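Long-range contacts in probable branched-chain amino acid ABC transporter, amino acid binding protein (Thermus thermophilus, PDB 3LKB), which probably captures branched-chain amino acids for uptake by an ABC transporter and holds a bound valine in its pocket: residues Ala104-Glu109 with Leu121-Tyr126; Tyr126-Val131 with Ala376-Val381; Ala132-Ile137 with Leu170-Val175; Phe333-Lys338 with Thr370-Ser375. The protein carries 2 engineered substitutions. All blocks are in the same frame, centred on the assembly; numbering follows the deposited sequence.

Interaction 1: Ala104-Glu109 with Leu121-Tyr126. With VAL (valine), chain C.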
loop_
_atom_site.group_PDB
_atom_site.type_symbol
_atom_site.label_atom_id
_atom_site.label_comp_id
_atom_site.label_asym_id
_atom_site.label_seq_id
_atom_site.Cartn_x
_atom_site.Cartn_y
_atom_site.Cartn_z
ATOM N N ALA A 104 -5.430 16.431 -3.674
ATOM C CA ALA A 104 -4.851 16.100 -2.372
ATOM C C ALA A 104 -3.608 16.938 -2.084
ATOM O O ALA A 104 -3.291 17.169 -0.953
ATOM C CB ALA A 104 -4.483 14.625 -2.321
ATOM N N SER A 105 -2.873 17.306 -3.126
ATOM C CA SER A 105 -1.740 18.171 -2.983
ATOM C C SER A 105 -2.248 19.515 -2.461
ATOM O O SER A 105 -3.234 20.056 -2.976
ATOM C CB SER A 105 -1.119 18.446 -4.357
ATOM O OG SER A 105 -0.213 19.536 -4.271
ATOM N N MET A 106 -1.541 20.077 -1.495
ATOM C CA MET A 106 -1.914 21.381 -0.989
ATOM C C MET A 106 -0.854 22.434 -1.392
ATOM O O MET A 106 -0.490 23.355 -0.635
ATOM C CB MET A 106 -2.110 21.234 0.514
ATOM C CG MET A 106 -2.897 19.884 0.919
ATOM S SD MET A 106 -2.746 19.597 2.664
ATOM C CE MET A 106 -4.098 18.455 2.839
ATOM N N HIS A 107 -0.338 22.314 -2.604
ATOM C CA HIS A 107 0.714 23.213 -2.947
ATOM C C HIS A 107 0.107 24.508 -3.480
ATOM O O HIS A 107 -0.723 24.470 -4.383
ATOM C CB HIS A 107 1.650 22.604 -3.957
ATOM C CG HIS A 107 2.788 23.495 -4.286
ATOM N ND1 HIS A 107 3.583 23.324 -5.402
ATOM C CD2 HIS A 107 3.250 24.593 -3.658
ATOM C CE1 HIS A 107 4.523 24.249 -5.415
ATOM N NE2 HIS A 107 4.341 25.034 -4.366
ATOM N N ILE A 108 0.511 25.643 -2.921
ATOM C CA ILE A 108 -0.125 26.918 -3.303
ATOM C C ILE A 108 0.049 27.305 -4.794
ATOM O O ILE A 108 -0.838 27.942 -5.426
ATOM C CB ILE A 108 0.356 28.047 -2.415
ATOM C CG1 ILE A 108 -0.552 29.245 -2.577
ATOM C CG2 ILE A 108 1.858 28.379 -2.695
ATOM C CD1 ILE A 108 -1.957 29.062 -1.975
ATOM N N GLU A 109 1.184 26.892 -5.348
ATOM C CA GLU A 109 1.521 27.135 -6.743
ATOM C C GLU A 109 0.424 26.638 -7.711
ATOM O O GLU A 109 0.254 27.159 -8.829
ATOM C CB GLU A 109 2.915 26.514 -7.039
ATOM C CG GLU A 109 3.452 26.707 -8.463
ATOM C CD GLU A 109 3.469 28.182 -8.900
ATOM O OE1 GLU A 109 3.730 29.080 -8.029
ATOM O OE2 GLU A 109 3.241 28.442 -10.114
ATOM N N LEU A 121 -8.242 24.017 -3.962
ATOM C CA LEU A 121 -7.610 23.411 -2.808
ATOM C C LEU A 121 -8.649 23.261 -1.700
ATOM O O LEU A 121 -9.297 24.245 -1.341
ATOM C CB LEU A 121 -6.478 24.324 -2.349
ATOM C CG LEU A 121 -5.079 23.936 -2.800
ATOM C CD1 LEU A 121 -5.070 23.285 -4.154
ATOM C CD2 LEU A 121 -4.104 25.082 -2.755
ATOM N N PRO A 122 -8.846 22.030 -1.185
ATOM C CA PRO A 122 -9.834 21.846 -0.132
ATOM C C PRO A 122 -9.383 22.506 1.154
ATOM O O PRO A 122 -10.226 22.987 1.884
ATOM C CB PRO A 122 -9.890 20.320 0.053
ATOM C CG PRO A 122 -9.421 19.762 -1.169
ATOM C CD PRO A 122 -8.341 20.730 -1.660
ATOM N N THR A 123 -8.068 22.561 1.410
ATOM C CA THR A 123 -7.571 23.168 2.666
ATOM C C THR A 123 -6.358 24.071 2.511
ATOM O O THR A 123 -5.853 24.276 1.422
ATOM C CB THR A 123 -7.231 22.116 3.765
ATOM O OG1 THR A 123 -5.956 21.500 3.499
ATOM C CG2 THR A 123 -8.318 21.059 3.923
ATOM N N THR A 124 -5.855 24.574 3.628
ATOM C CA THR A 124 -4.633 25.378 3.615
ATOM C C THR A 124 -3.470 24.731 2.863
ATOM O O THR A 124 -3.421 23.510 2.689
ATOM C CB THR A 124 -4.154 25.697 5.039
ATOM O OG1 THR A 124 -3.885 24.465 5.754
ATOM C CG2 THR A 124 -5.207 26.564 5.758
ATOM N N SER A 125 -2.527 25.558 2.420
ATOM C CA SER A 125 -1.449 25.093 1.564
ATOM C C SER A 125 -0.295 24.614 2.451
ATOM O O SER A 125 -0.274 24.934 3.654
ATOM C CB SER A 125 -1.004 26.227 0.649
ATOM O OG SER A 125 -0.385 27.280 1.383
ATOM N N TYR A 126 0.645 23.875 1.857
ATOM C CA TYR A 126 1.878 23.475 2.539
ATOM C C TYR A 126 2.616 24.697 3.060
ATOM O O TYR A 126 3.104 24.690 4.191
ATOM C CB TYR A 126 2.844 22.690 1.607
ATOM C CG TYR A 126 2.257 21.424 1.008
ATOM C CD1 TYR A 126 1.590 20.527 1.814
ATOM C CD2 TYR A 126 2.368 21.127 -0.379
ATOM C CE1 TYR A 126 1.072 19.401 1.323
ATOM C CE2 TYR A 126 1.823 19.980 -0.887
ATOM C CZ TYR A 126 1.174 19.130 -0.006
ATOM O OH TYR A 126 0.589 17.975 -0.363
HETATM N N VAL C . 1.879 13.587 -1.091
HETATM C CA VAL C . 1.186 14.830 -1.607
HETATM C C VAL C . -0.086 14.569 -2.336
HETATM O O VAL C . -1.081 14.625 -1.648
HETATM C CB VAL C . 2.027 15.643 -2.565
HETATM C CG1 VAL C . 2.276 14.945 -3.812
HETATM C CG2 VAL C . 1.338 16.828 -2.840
#
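One wall of the valine pocket is built here, where the loop after strand 101-103 folds against the start of helix 126-140: Ala104, Ser105 and Tyr126 all line the ligand site. The backbone tie is a single hydrogen bond, Tyr126 N to Met106 O at 2.8 Å. Met106 crosses the Tyr126 ring at about a right angle and lays CB over its face, 4.0 Å from the centroid. Beyond it the methionine runs extended, with CG anti to the carbonyl carbon (chi1 -42°); SD passes the ring obliquely, 5.0 Å from the centroid, as a Met-aromatic contact, and CE stops 3.6 Å from Thr123 OG1. The ring edge faces the valine side chain, though the closest approach is doubtful in the model, and replacing Tyr126 with an alanine would probably open a gap beside the ligand side chain and uncover Met106 CB. On the pocket side Ser105 OG accepts from His107 N at 3.2 Å, an ST turn, and also bonds Thr84, while its CB lies against the valine. Leu121 spreads its two methyls over alternate carbonyls, CD1 3.9 Å from Ser105 O and CD2 3.8 Å from His107 O. Farther along the loop, Ile108 CB packs on Ser125 CB; Ser125 is the N-cap of the helix, with OG on Glu128 N. A ligand lying between loops that follow strand ends, near where the chain passes between lobes, fits the periplasmic-binding-protein fold of the leucine-binding family.

Interaction 2: Tyr126-Val131 with Ala376-Val381. With VAL (valine), chain C.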
loop_
_atom_site.group_PDB
_atom_site.type_symbol
_atom_site.label_atom_id
_atom_site.label_comp_id
_atom_site.label_asym_id
_atom_site.label_seq_id
_atom_site.Cartn_x
_atom_site.Cartn_y
_atom_site.Cartn_z
ATOM N N TYR A 126 0.645 23.875 1.857
ATOM C CA TYR A 126 1.878 23.475 2.539
ATOM C C TYR A 126 2.616 24.697 3.060
ATOM O O TYR A 126 3.104 24.690 4.191
ATOM C CB TYR A 126 2.844 22.690 1.607
ATOM C CG TYR A 126 2.257 21.424 1.008
ATOM C CD1 TYR A 126 1.590 20.527 1.814
ATOM C CD2 TYR A 126 2.368 21.127 -0.379
ATOM C CE1 TYR A 126 1.072 19.401 1.323
ATOM C CE2 TYR A 126 1.823 19.980 -0.887
ATOM C CZ TYR A 126 1.174 19.130 -0.006
ATOM O OH TYR A 126 0.589 17.975 -0.363
ATOM N N SER A 127 2.713 25.719 2.221
ATOM C CA SER A 127 3.328 26.999 2.609
ATOM C C SER A 127 2.739 27.691 3.850
ATOM O O SER A 127 3.488 28.047 4.769
ATOM C CB SER A 127 3.302 27.974 1.427
ATOM O OG SER A 127 4.129 27.459 0.419
ATOM N N GLU A 128 1.421 27.869 3.887
ATOM C CA GLU A 128 0.796 28.475 5.068
ATOM C C GLU A 128 1.105 27.647 6.321
ATOM O O GLU A 128 1.445 28.196 7.363
ATOM C CB GLU A 128 -0.729 28.622 4.881
ATOM C CG GLU A 128 -1.414 29.428 5.970
ATOM C CD GLU A 128 -2.688 30.146 5.540
ATOM O OE1 GLU A 128 -3.296 29.855 4.462
ATOM O OE2 GLU A 128 -3.089 31.040 6.294
ATOM N N GLN A 129 0.946 26.334 6.201
ATOM C CA GLN A 129 1.246 25.356 7.249
ATOM C C GLN A 129 2.657 25.556 7.756
ATOM O O GLN A 129 2.864 25.732 8.944
ATOM C CB GLN A 129 1.042 23.893 6.698
ATOM C CG GLN A 129 -0.430 23.582 6.457
ATOM C CD GLN A 129 -0.663 22.349 5.629
ATOM O OE1 GLN A 129 0.191 21.472 5.492
ATOM N NE2 GLN A 129 -1.819 22.292 5.040
ATOM N N VAL A 130 3.627 25.536 6.870
ATOM C CA VAL A 130 4.997 25.672 7.241
ATOM C C VAL A 130 5.328 27.038 7.872
ATOM O O VAL A 130 5.964 27.075 8.871
ATOM C CB VAL A 130 5.988 25.300 6.099
ATOM C CG1 VAL A 130 7.288 25.812 6.350
ATOM C CG2 VAL A 130 6.070 23.905 5.905
ATOM N N VAL A 131 4.838 28.117 7.290
ATOM C CA VAL A 131 4.918 29.436 7.857
ATOM C C VAL A 131 4.192 29.541 9.214
ATOM O O VAL A 131 4.645 30.188 10.088
ATOM C CB VAL A 131 4.418 30.523 6.851
ATOM C CG1 VAL A 131 4.371 31.834 7.428
ATOM C CG2 VAL A 131 5.183 30.516 5.637
ATOM N N ALA A 376 -1.382 35.635 8.334
ATOM C CA ALA A 376 -1.127 36.840 7.553
ATOM C C ALA A 376 0.339 36.887 7.078
ATOM O O ALA A 376 0.613 37.324 5.935
ATOM C CB ALA A 376 -1.480 38.071 8.362
ATOM N N LEU A 377 1.283 36.437 7.917
ATOM C CA LEU A 377 2.681 36.300 7.455
ATOM C C LEU A 377 2.828 35.526 6.105
ATOM O O LEU A 377 3.517 35.973 5.167
ATOM C CB LEU A 377 3.552 35.654 8.517
ATOM C CG LEU A 377 5.049 35.534 8.156
ATOM C CD1 LEU A 377 5.613 36.870 7.661
ATOM C CD2 LEU A 377 5.890 35.057 9.346
ATOM N N PHE A 378 2.199 34.364 6.017
ATOM C CA PHE A 378 2.129 33.639 4.759
ATOM C C PHE A 378 1.678 34.527 3.606
ATOM O O PHE A 378 2.248 34.470 2.502
ATOM C CB PHE A 378 1.199 32.423 4.851
ATOM C CG PHE A 378 0.734 31.927 3.505
ATOM C CD1 PHE A 378 1.626 31.376 2.610
ATOM C CD2 PHE A 378 -0.586 32.044 3.129
ATOM C CE1 PHE A 378 1.210 30.934 1.344
ATOM C CE2 PHE A 378 -0.995 31.593 1.890
ATOM C CZ PHE A 378 -0.091 31.051 0.983
ATOM N N ARG A 379 0.644 35.329 3.828
ATOM C CA ARG A 379 0.180 36.154 2.724
ATOM C C ARG A 379 1.193 37.262 2.380
ATOM O O ARG A 379 1.435 37.496 1.197
ATOM C CB ARG A 379 -1.230 36.683 2.944
ATOM C CG ARG A 379 -2.278 35.634 2.975
ATOM C CD ARG A 379 -3.474 36.095 3.757
ATOM N NE ARG A 379 -4.606 35.155 3.708
ATOM C CZ ARG A 379 -4.632 33.918 4.237
ATOM N NH1 ARG A 379 -3.593 33.414 4.883
ATOM N NH2 ARG A 379 -5.732 33.186 4.147
ATOM N N LYS A 380 1.831 37.893 3.378
ATOM C CA LYS A 380 2.881 38.853 3.008
ATOM C C LYS A 380 4.028 38.237 2.198
ATOM O O LYS A 380 4.348 38.740 1.143
ATOM C CB LYS A 380 3.400 39.751 4.149
ATOM C CG LYS A 380 3.843 39.059 5.402
ATOM C CD LYS A 380 2.773 39.132 6.604
ATOM C CE LYS A 380 2.902 40.385 7.559
ATOM N NZ LYS A 380 2.603 40.125 8.998
ATOM N N VAL A 381 4.622 37.140 2.662
ATOM C CA VAL A 381 5.756 36.573 1.924
ATOM C C VAL A 381 5.353 36.019 0.570
ATOM O O VAL A 381 6.142 36.040 -0.377
ATOM C CB VAL A 381 6.604 35.556 2.746
ATOM C CG1 VAL A 381 6.988 36.187 4.098
ATOM C CG2 VAL A 381 5.897 34.202 2.925
HETATM N N VAL C . 1.879 13.587 -1.091
HETATM C CA VAL C . 1.186 14.830 -1.607
HETATM C C VAL C . -0.086 14.569 -2.336
HETATM O O VAL C . -1.081 14.625 -1.648
HETATM C CB VAL C . 2.027 15.643 -2.565
HETATM C CG1 VAL C . 2.276 14.945 -3.812
HETATM C CG2 VAL C . 1.338 16.828 -2.840
#
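Phe378 and Glu128 meet at about a right angle, the phenylalanine ring lying against the backbone and side chain of the first turn of helix 126-140. Glu128 CB sits over the ring face, 4.0 Å from the centroid, a CH-pi contact, and its carboxylate plane is only 26° from that of the ring. Ser127 CB comes in obliquely, 3.6 Å from Phe378 CE1. With CG anti to its backbone N (chi1 -171°) and an extended chain, Glu128 runs past the ring to Arg379, whose NH1 gives OE2 a 2.8 Å salt-bridge hydrogen bond. OE2 lies in the guanidinium plane, yet NH1 meets the carboxylate from above its plane. The same OE2 accepts from Ser375 N, and Arg379 NH1 also reaches Ser375 O, which fixes both groups at the start of helix 376-383. With an alanine in place of Glu128, Arg379 would probably lose its counter-charge and Ser375 N its side-chain acceptor. One turn on, Val131 points CG1 between Leu377 and Phe378, 3.8 Å from Leu377 CG and 3.6 Å from Phe378 N. The two segments cross at 121°, their axes 8.9 Å apart at the closest. Helix 160-170 packs beside both: Ala163 and Ala166 meet Val130 and Val131, Leu170 meets Leu377, and Asp162 bonds Ser127 OG.

Interaction 3: Ala132-Ile137 with Leu170-Val175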
loop_
_atom_site.group_PDB
_atom_site.type_symbol
_atom_site.label_atom_id
_atom_site.label_comp_id
_atom_site.label_asym_id
_atom_site.label_seq_id
_atom_site.Cartn_x
_atom_site.Cartn_y
_atom_site.Cartn_z
ATOM N N ALA A 132 3.076 28.869 9.365
ATOM C CA ALA A 132 2.404 28.877 10.628
ATOM C C ALA A 132 3.260 28.236 11.713
ATOM O O ALA A 132 3.369 28.764 12.775
ATOM C CB ALA A 132 1.030 28.255 10.543
ATOM N N LEU A 133 3.834 27.105 11.406
ATOM C CA LEU A 133 4.823 26.466 12.269
ATOM C C LEU A 133 6.061 27.357 12.610
ATOM O O LEU A 133 6.541 27.364 13.755
ATOM C CB LEU A 133 5.330 25.167 11.603
ATOM C CG LEU A 133 4.293 24.050 11.511
ATOM C CD1 LEU A 133 4.771 22.994 10.597
ATOM C CD2 LEU A 133 3.890 23.485 12.911
ATOM N N LEU A 134 6.600 28.048 11.622
ATOM C CA LEU A 134 7.726 28.935 11.879
ATOM C C LEU A 134 7.318 30.039 12.804
ATOM O O LEU A 134 8.133 30.442 13.643
ATOM C CB LEU A 134 8.315 29.539 10.614
ATOM C CG LEU A 134 8.992 28.554 9.649
ATOM C CD1 LEU A 134 9.367 29.233 8.335
ATOM C CD2 LEU A 134 10.204 27.901 10.261
ATOM N N GLU A 135 6.075 30.519 12.678
ATOM C CA GLU A 135 5.622 31.582 13.542
ATOM C C GLU A 135 5.638 31.024 14.948
ATOM O O GLU A 135 6.186 31.618 15.871
ATOM C CB GLU A 135 4.212 32.017 13.193
ATOM C CG GLU A 135 4.143 33.063 12.092
ATOM C CD GLU A 135 2.745 33.730 11.990
ATOM O OE1 GLU A 135 1.987 33.304 11.059
ATOM O OE2 GLU A 135 2.428 34.643 12.838
ATOM N N TYR A 136 5.075 29.833 15.092
ATOM C CA TYR A 136 5.036 29.166 16.365
ATOM C C TYR A 136 6.483 29.005 16.903
ATOM O O TYR A 136 6.726 29.270 18.073
ATOM C CB TYR A 136 4.325 27.825 16.205
ATOM C CG TYR A 136 4.168 27.095 17.497
ATOM C CD1 TYR A 136 2.975 27.132 18.184
ATOM C CD2 TYR A 136 5.232 26.416 18.059
ATOM C CE1 TYR A 136 2.832 26.490 19.413
ATOM C CE2 TYR A 136 5.103 25.758 19.274
ATOM C CZ TYR A 136 3.906 25.814 19.934
ATOM O OH TYR A 136 3.759 25.179 21.111
ATOM N N ILE A 137 7.439 28.597 16.064
ATOM C CA ILE A 137 8.826 28.540 16.512
ATOM C C ILE A 137 9.339 29.904 17.064
ATOM O O ILE A 137 9.970 29.928 18.119
ATOM C CB ILE A 137 9.790 28.041 15.414
ATOM C CG1 ILE A 137 9.593 26.550 15.148
ATOM C CG2 ILE A 137 11.261 28.323 15.823
ATOM C CD1 ILE A 137 10.134 26.097 13.782
ATOM N N LEU A 170 10.996 36.679 10.359
ATOM C CA LEU A 170 10.803 36.346 11.771
ATOM C C LEU A 170 12.103 36.383 12.548
ATOM O O LEU A 170 12.099 36.210 13.757
ATOM C CB LEU A 170 10.242 34.924 11.892
ATOM C CG LEU A 170 8.794 34.711 11.488
ATOM C CD1 LEU A 170 8.581 33.238 11.334
ATOM C CD2 LEU A 170 7.776 35.348 12.494
ATOM N N GLY A 171 13.208 36.543 11.839
ATOM C CA GLY A 171 14.521 36.513 12.443
ATOM C C GLY A 171 15.018 35.120 12.803
ATOM O O GLY A 171 15.794 34.986 13.760
ATOM N N LEU A 172 14.588 34.084 12.069
ATOM C CA LEU A 172 15.038 32.712 12.341
ATOM C C LEU A 172 16.121 32.351 11.360
ATOM O O LEU A 172 16.229 32.933 10.297
ATOM C CB LEU A 172 13.901 31.712 12.184
ATOM C CG LEU A 172 12.609 31.948 12.971
ATOM C CD1 LEU A 172 11.612 30.846 12.665
ATOM C CD2 LEU A 172 12.815 32.072 14.481
ATOM N N GLN A 173 16.940 31.368 11.671
ATOM C CA GLN A 173 17.820 30.953 10.615
ATOM C C GLN A 173 17.621 29.521 10.164
ATOM O O GLN A 173 17.671 28.574 10.947
ATOM C CB GLN A 173 19.247 31.305 10.928
ATOM C CG GLN A 173 19.898 30.535 11.992
ATOM C CD GLN A 173 21.350 30.971 12.115
ATOM O OE1 GLN A 173 22.263 30.348 11.553
ATOM N NE2 GLN A 173 21.563 32.082 12.809
ATOM N N ILE A 174 17.332 29.382 8.888
ATOM C CA ILE A 174 17.275 28.087 8.277
ATOM C C ILE A 174 18.704 27.715 8.005
ATOM O O ILE A 174 19.326 28.348 7.154
ATOM C CB ILE A 174 16.558 28.165 6.924
ATOM C CG1 ILE A 174 15.142 28.703 7.111
ATOM C CG2 ILE A 174 16.611 26.793 6.183
ATOM C CD1 ILE A 174 14.133 27.693 7.564
ATOM N N VAL A 175 19.224 26.703 8.681
ATOM C CA VAL A 175 20.647 26.397 8.549
ATOM C C VAL A 175 20.939 25.255 7.537
ATOM O O VAL A 175 22.053 25.160 6.982
ATOM C CB VAL A 175 21.331 26.115 9.911
ATOM C CG1 VAL A 175 20.375 26.376 11.051
ATOM C CG2 VAL A 175 21.792 24.693 9.999
#
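The flat group at the centre of this contact is the peptide joining Leu134 to Glu135, and the methyls of two leucines press on it from the same side of its plane. Leu170 CD1 lies over that face, 3.7 Å from Leu134 O and 3.9 Å from Glu135 N; Leu172 CD1 comes up farther out, past the carbonyl end, 3.6 Å from Leu134 O. No aromatic ring and no hydrogen bond joins the segments; everything else is aliphatic. Leu134 CB stands 3.8 Å from Leu170 CD1, while its CD2 lies 4.1 Å from Leu172 CD1. That same Leu172 methyl also meets Ile137 CG2 at 4.1 Å, so one CD1 fills the groove between side chains three residues apart on the helix. It gets there on an extended side chain, CG anti to the carbonyl carbon (chi1 -54°) and chi2 at 180°. At the outer rim Leu170 CD2 lies 4.3 Å from Glu135 CG, but the acid leads its OE1 away to Ser375 OG. Gly171, between the two leucines, ends helix 160-170 in a Schellman motif; its positive phi turns the chain so that Leu170 and Leu172 both face helix 126-140. Ala163 and Ala166 continue this surface against Leu134, and Ala144 closes in on Ile137. Beyond Leu172 the chain enters strand 173-179, which pairs parallel with strand 145-150, so the leucines mark the helix-to-strand turn of a beta-alpha-beta crossover, the repeating element of the alpha/beta lobes of periplasmic binding proteins.

Interaction 4: Phe333-Lys338 with Thr370-Ser375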
loop_
_atom_site.group_PDB
_atom_site.type_symbol
_atom_site.label_atom_id
_atom_site.label_comp_id
_atom_site.label_asym_id
_atom_site.label_seq_id
_atom_site.Cartn_x
_atom_site.Cartn_y
_atom_site.Cartn_z
ATOM N N PHE A 333 -15.618 18.373 8.248
ATOM C CA PHE A 333 -14.330 17.653 8.152
ATOM C C PHE A 333 -13.132 18.486 8.562
ATOM O O PHE A 333 -12.164 17.957 9.152
ATOM C CB PHE A 333 -14.089 17.081 6.759
ATOM C CG PHE A 333 -14.992 15.967 6.423
ATOM C CD1 PHE A 333 -14.986 14.810 7.187
ATOM C CD2 PHE A 333 -15.841 16.053 5.352
ATOM C CE1 PHE A 333 -15.796 13.739 6.854
ATOM C CE2 PHE A 333 -16.673 14.996 5.013
ATOM C CZ PHE A 333 -16.665 13.849 5.764
ATOM N N ALA A 334 -13.207 19.779 8.276
ATOM C CA ALA A 334 -12.119 20.688 8.545
ATOM C C ALA A 334 -12.622 21.772 9.445
ATOM O O ALA A 334 -13.829 22.029 9.478
ATOM C CB ALA A 334 -11.582 21.306 7.222
ATOM N N VAL A 335 -11.694 22.431 10.126
ATOM C CA VAL A 335 -11.987 23.490 11.064
ATOM C C VAL A 335 -12.451 24.766 10.337
ATOM O O VAL A 335 -12.305 24.874 9.134
ATOM C CB VAL A 335 -10.737 23.798 11.927
ATOM C CG1 VAL A 335 -10.322 22.602 12.688
ATOM C CG2 VAL A 335 -9.566 24.307 11.074
ATOM N N SER A 336 -13.049 25.702 11.055
ATOM C CA SER A 336 -13.369 27.008 10.497
ATOM C C SER A 336 -12.927 28.126 11.463
ATOM O O SER A 336 -12.850 27.908 12.696
ATOM C CB SER A 336 -14.857 27.088 10.139
ATOM O OG SER A 336 -15.654 26.696 11.229
ATOM N N THR A 337 -12.538 29.288 10.950
ATOM C CA THR A 337 -12.221 30.388 11.895
ATOM C C THR A 337 -13.503 30.864 12.611
ATOM O O THR A 337 -14.611 30.532 12.181
ATOM C CB THR A 337 -11.508 31.518 11.224
ATOM O OG1 THR A 337 -12.339 32.018 10.170
ATOM C CG2 THR A 337 -10.179 31.002 10.622
ATOM N N LYS A 338 -13.385 31.586 13.724
ATOM C CA LYS A 338 -14.618 31.998 14.399
ATOM C C LYS A 338 -15.273 33.055 13.563
ATOM O O LYS A 338 -16.473 33.229 13.577
ATOM C CB LYS A 338 -14.418 32.421 15.851
ATOM C CG LYS A 338 -13.295 33.396 16.150
ATOM C CD LYS A 338 -13.487 33.863 17.589
ATOM C CE LYS A 338 -14.994 34.252 17.792
ATOM N NZ LYS A 338 -15.396 34.569 19.199
ATOM N N THR A 370 -3.873 25.201 19.578
ATOM C CA THR A 370 -4.370 26.521 19.116
ATOM C C THR A 370 -5.873 26.482 18.740
ATOM O O THR A 370 -6.501 25.412 18.673
ATOM C CB THR A 370 -3.544 27.180 17.924
ATOM O OG1 THR A 370 -3.641 26.382 16.749
ATOM C CG2 THR A 370 -2.104 27.391 18.238
ATOM N N GLU A 371 -6.440 27.668 18.566
ATOM C CA GLU A 371 -7.705 27.873 17.888
ATOM C C GLU A 371 -7.448 27.932 16.365
ATOM O O GLU A 371 -6.304 28.133 15.939
ATOM C CB GLU A 371 -8.266 29.190 18.389
ATOM C CG GLU A 371 -9.405 29.054 19.376
ATOM C CD GLU A 371 -10.771 29.160 18.642
ATOM O OE1 GLU A 371 -10.802 29.648 17.456
ATOM O OE2 GLU A 371 -11.806 28.755 19.236
ATOM N N PRO A 372 -8.497 27.705 15.528
ATOM C CA PRO A 372 -8.256 27.829 14.081
ATOM C C PRO A 372 -7.753 29.228 13.762
ATOM O O PRO A 372 -8.275 30.169 14.351
ATOM C CB PRO A 372 -9.635 27.623 13.495
ATOM C CG PRO A 372 -10.316 26.658 14.515
ATOM C CD PRO A 372 -9.842 27.173 15.823
ATOM N N PHE A 373 -6.750 29.363 12.890
ATOM C CA PHE A 373 -6.248 30.653 12.471
ATOM C C PHE A 373 -5.703 30.633 11.016
ATOM O O PHE A 373 -5.408 29.562 10.476
ATOM C CB PHE A 373 -5.206 31.192 13.489
ATOM C CG PHE A 373 -3.858 30.455 13.477
ATOM C CD1 PHE A 373 -2.761 31.015 12.820
ATOM C CD2 PHE A 373 -3.690 29.215 14.149
ATOM C CE1 PHE A 373 -1.506 30.355 12.784
ATOM C CE2 PHE A 373 -2.451 28.508 14.115
ATOM C CZ PHE A 373 -1.354 29.087 13.422
ATOM N N THR A 374 -5.630 31.810 10.394
ATOM C CA THR A 374 -4.981 31.996 9.090
ATOM C C THR A 374 -3.696 32.749 9.309
ATOM O O THR A 374 -3.590 33.531 10.270
ATOM C CB THR A 374 -5.844 32.779 8.072
ATOM O OG1 THR A 374 -6.070 34.113 8.547
ATOM C CG2 THR A 374 -7.194 32.070 7.809
ATOM N N SER A 375 -2.692 32.507 8.479
ATOM C CA SER A 375 -1.399 33.198 8.645
ATOM C C SER A 375 -1.273 34.445 7.757
ATOM O O SER A 375 -1.070 34.334 6.556
ATOM C CB SER A 375 -0.209 32.267 8.393
ATOM O OG SER A 375 0.995 33.027 8.368
#
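Two irregular loops meet here: residues 333-338, on the way to strand 357-362, and the loop of residues 370-375, which leads from strand 365-368 into helix 376-383. Pro372 is the centrepiece. Its ring is set against the backbone of the other loop, CB 3.3 Å and CG 3.4 Å from Ser336 O, and it crosses the Val335 side chain obliquely. Val335 CB lies 3.9 Å from Pro372 CG; with CG1 anti to the carbonyl carbon (chi1 -60°), it is CG2 that turns to Pro372 CB, 4.1 Å away. The contact lies at the ends of two neighbouring antiparallel strands of the mixed sheet: Val335 bonds through its backbone to Ser254, just past strand 250-253, and Phe373 to Leu356, just before strand 357-362. Farther along, Thr337 CG2 passes over Phe373 CA and reaches Thr374 CG2 at 4.2 Å. Thr337 OG1 turns back to Gly340 N in a weak hydrogen bond. No hydrogen bond links the two segments. Ser375 then caps helix 376-383 through OG to Phe378 N.

How the interactions relate
From the N terminus, interaction 1 comes first: it closes the short excursion from strand 101-103 to strand 121-123 and delivers Tyr126, which begins helix 126-140 and is shared with interaction 2. That contact spans about 250 residues and ties the helix to the C-terminal helix 376-383. Interactions 3 and 4 fall within its span, one after the other, and none of the four cross. Interaction 3 joins the next turns of the same helix to the turn between helix 160-170 and strand 173-179; interaction 4 links two late loops. Ser375, in interaction 4, draws three of them together by bonding side chains of interactions 2 and 3.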